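Local atomic coordinates of uncharacterized protein (Bacillus subtilis, PDB entry 5DQV), a protein that is a metal-dependent nucleotide pyrophosphohydrolase of the HD-domain family, hydrolysing nucleotides probably at the site that holds nickel in the crystal. Residues A[37-42]-A[59-64]. Residues are numbered along the deposited sequence; the frame is centred on the assembly and turned at random.
Sequences SRVADL and TAALVH. With NI (nickel (II) ion), chain C.
A40 and A61 meet where two helices of the HD domain pack almost antiparallel, at 163°, beside the nickel site. CB of A61 rests 3.7 Å from CA of A40, against the backbone of the other helix. The two small residues let the axes approach to 8.4 Å. On one side of this alanine pair, CD2 of L62 reaches CB of A40 at 3.9 Å. L62 also packs on W33 and I36, earlier on helix 33-50, and on I16 of helix 8-24. V39 lies on the metal side. Its CG1, anti to the backbone N (chi1 171°), touches CB of A61 and comes obliquely to the H64 ring, 4.1 Å from CE1. H64 is the histidine of the HD pair that names the family. Its NE2 binds nickel at 2.0 Å, and H35 and D130 bind the same ion. V39 also touches D130, so it packs against two of the nickel ligands. The bond at ND1 and the metal bond at NE2 together hold the rotation of the H64 ring. ND1 donates to the backbone O of A61 at 2.8 Å, nearly straight at 167°. That oxygen lies in the ring plane and receives the N-H on a lone pair.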
ATOM      1  N   SER A  37      -6.151 -11.999 -13.401  1.00 24.08           N
ATOM      2  CA  SER A  37      -7.582 -12.315 -13.342  1.00 25.90           C
ATOM      3  C   SER A  37      -8.442 -11.061 -13.394  1.00 25.39           C
ATOM      4  O   SER A  37      -9.470 -10.998 -14.117  1.00 24.15           O
ATOM      5  CB  SER A  37      -7.891 -13.166 -12.099  1.00 28.78           C
ATOM      6  OG  SER A  37      -9.312 -13.253 -11.875  1.00 33.96           O
ATOM      7  N   ARG A  38      -8.024 -10.027 -12.660  1.00 24.84           N
ATOM      8  CA  ARG A  38      -8.767  -8.771 -12.651  1.00 23.88           C
ATOM      9  C   ARG A  38      -8.729  -8.129 -14.036  1.00 22.26           C
ATOM     10  O   ARG A  38      -9.741  -7.595 -14.536  1.00 21.03           O
ATOM     11  CB  ARG A  38      -8.216  -7.777 -11.587  1.00 25.37           C
ATOM     12  CG  ARG A  38      -8.409  -8.191 -10.148  1.00 26.80           C
ATOM     13  CD  ARG A  38      -8.042  -7.094  -9.150  1.00 26.42           C
ATOM     14  NE  ARG A  38      -6.677  -6.610  -9.346  1.00 23.07           N
ATOM     15  CZ  ARG A  38      -5.592  -7.037  -8.737  1.00 25.93           C
ATOM     16  NH1 ARG A  38      -5.619  -8.054  -7.909  1.00 32.77           N
ATOM     17  NH2 ARG A  38      -4.434  -6.499  -9.041  1.00 29.89           N
ATOM     18  N   VAL A  39      -7.549  -8.116 -14.643  1.00 20.76           N
ATOM     19  CA  VAL A  39      -7.402  -7.518 -15.964  1.00 19.18           C
ATOM     20  C   VAL A  39      -8.218  -8.238 -17.026  1.00 19.59           C
ATOM     21  O   VAL A  39      -8.878  -7.575 -17.815  1.00 19.22           O
ATOM     22  CB  VAL A  39      -5.951  -7.357 -16.366  1.00 17.66           C
ATOM     23  CG1 VAL A  39      -5.843  -6.945 -17.858  1.00 16.57           C
ATOM     24  CG2 VAL A  39      -5.285  -6.438 -15.435  1.00 19.80           C
ATOM     25  N   ALA A  40      -8.258  -9.590 -16.990  1.00 20.09           N
ATOM     26  CA  ALA A  40      -9.079 -10.336 -17.897  1.00 20.16           C
ATOM     27  C   ALA A  40     -10.581 -10.029 -17.732  1.00 21.44           C
ATOM     28  O   ALA A  40     -11.259  -9.757 -18.740  1.00 20.79           O
ATOM     29  CB  ALA A  40      -8.818 -11.828 -17.786  1.00 20.91           C
ATOM     30  N   ASP A  41     -11.071  -9.928 -16.501  1.00 21.67           N
ATOM     31  CA  ASP A  41     -12.493  -9.588 -16.288  1.00 25.00           C
ATOM     32  C   ASP A  41     -12.812  -8.176 -16.798  1.00 24.38           C
ATOM     33  O   ASP A  41     -13.813  -7.923 -17.468  1.00 24.10           O
ATOM     34  CB  ASP A  41     -12.882  -9.659 -14.786  1.00 26.39           C
ATOM     35  CG  ASP A  41     -12.914 -11.040 -14.274  1.00 31.49           C
ATOM     36  OD1 ASP A  41     -12.800 -11.985 -15.085  1.00 32.76           O
ATOM     37  OD2 ASP A  41     -13.015 -11.185 -13.044  1.00 35.34           O
ATOM     38  N   LEU A  42     -11.934  -7.244 -16.491  1.00 24.73           N
ATOM     39  CA  LEU A  42     -12.112  -5.851 -16.939  1.00 25.13           C
ATOM     40  C   LEU A  42     -12.053  -5.768 -18.465  1.00 23.37           C
ATOM     41  O   LEU A  42     -12.849  -5.097 -19.092  1.00 21.41           O
ATOM     42  CB  LEU A  42     -11.001  -4.983 -16.324  1.00 25.65           C
ATOM     43  CG  LEU A  42     -11.187  -3.680 -15.564  1.00 31.74           C
ATOM     44  CD1 LEU A  42     -12.621  -3.401 -15.019  1.00 34.26           C
ATOM     45  CD2 LEU A  42     -10.101  -3.688 -14.446  1.00 31.21           C
ATOM     46  N   THR A  59      -7.866 -13.866 -24.187  1.00 19.74           N
ATOM     47  CA  THR A  59      -6.604 -14.555 -24.364  1.00 21.06           C
ATOM     48  C   THR A  59      -5.405 -13.653 -24.208  1.00 21.03           C
ATOM     49  O   THR A  59      -4.502 -13.966 -23.412  1.00 22.31           O
ATOM     50  CB  THR A  59      -6.538 -15.326 -25.694  1.00 22.37           C
ATOM     51  OG1 THR A  59      -7.632 -16.239 -25.744  1.00 24.91           O
ATOM     52  CG2 THR A  59      -5.226 -16.085 -25.782  1.00 22.68           C
ATOM     53  N   ALA A  60      -5.423 -12.500 -24.883  1.00 20.07           N
ATOM     54  CA  ALA A  60      -4.366 -11.513 -24.700  1.00 19.62           C
ATOM     55  C   ALA A  60      -4.248 -11.002 -23.288  1.00 18.97           C
ATOM     56  O   ALA A  60      -3.140 -10.883 -22.729  1.00 18.92           O
ATOM     57  CB  ALA A  60      -4.537 -10.335 -25.711  1.00 19.85           C
ATOM     58  N   ALA A  61      -5.386 -10.762 -22.660  1.00 18.76           N
ATOM     59  CA  ALA A  61      -5.369 -10.302 -21.268  1.00 19.30           C
ATOM     60  C   ALA A  61      -4.719 -11.355 -20.410  1.00 19.20           C
ATOM     61  O   ALA A  61      -3.886 -11.057 -19.562  1.00 20.51           O
ATOM     62  CB  ALA A  61      -6.796 -10.002 -20.776  1.00 18.21           C
ATOM     63  N   LEU A  62      -5.099 -12.609 -20.640  1.00 20.34           N
ATOM     64  CA  LEU A  62      -4.578 -13.701 -19.786  1.00 20.39           C
ATOM     65  C   LEU A  62      -3.067 -13.841 -19.926  1.00 20.58           C
ATOM     66  O   LEU A  62      -2.390 -14.076 -18.938  1.00 21.25           O
ATOM     67  CB  LEU A  62      -5.281 -14.988 -20.089  1.00 20.26           C
ATOM     68  CG  LEU A  62      -6.731 -15.079 -19.589  1.00 20.53           C
ATOM     69  CD1 LEU A  62      -7.419 -16.304 -20.211  1.00 20.68           C
ATOM     70  CD2 LEU A  62      -6.766 -15.105 -18.002  1.00 21.99           C
ATOM     71  N   VAL A  63      -2.523 -13.681 -21.138  1.00 21.00           N
ATOM     72  CA  VAL A  63      -1.067 -13.903 -21.339  1.00 21.52           C
ATOM     73  C   VAL A  63      -0.243 -12.638 -21.392  1.00 23.71           C
ATOM     74  O   VAL A  63       0.979 -12.723 -21.565  1.00 24.53           O
ATOM     75  CB  VAL A  63      -0.783 -14.797 -22.587  1.00 21.70           C
ATOM     76  CG1 VAL A  63      -1.574 -16.157 -22.459  1.00 20.78           C
ATOM     77  CG2 VAL A  63      -1.169 -14.030 -23.918  1.00 19.00           C
ATOM     78  N   HIS A  64      -0.879 -11.483 -21.142  1.00 24.35           N
ATOM     79  CA  HIS A  64      -0.257 -10.173 -21.408  1.00 25.90           C
ATOM     80  C   HIS A  64       1.037  -9.974 -20.616  1.00 27.50           C
ATOM     81  O   HIS A  64       1.944  -9.290 -21.104  1.00 30.55           O
ATOM     82  CB  HIS A  64      -1.281  -9.002 -21.199  1.00 25.62           C
ATOM     83  CG  HIS A  64      -1.340  -8.432 -19.810  1.00 26.15           C
ATOM     84  ND1 HIS A  64      -2.175  -8.927 -18.831  1.00 26.18           N
ATOM     85  CD2 HIS A  64      -0.703  -7.362 -19.250  1.00 27.85           C
ATOM     86  CE1 HIS A  64      -2.006  -8.243 -17.707  1.00 28.58           C
ATOM     87  NE2 HIS A  64      -1.113  -7.283 -17.934  1.00 28.55           N
TER
HETATM   88 NI    NI C 301      -0.477  -6.191 -16.388  1.00 29.58          NI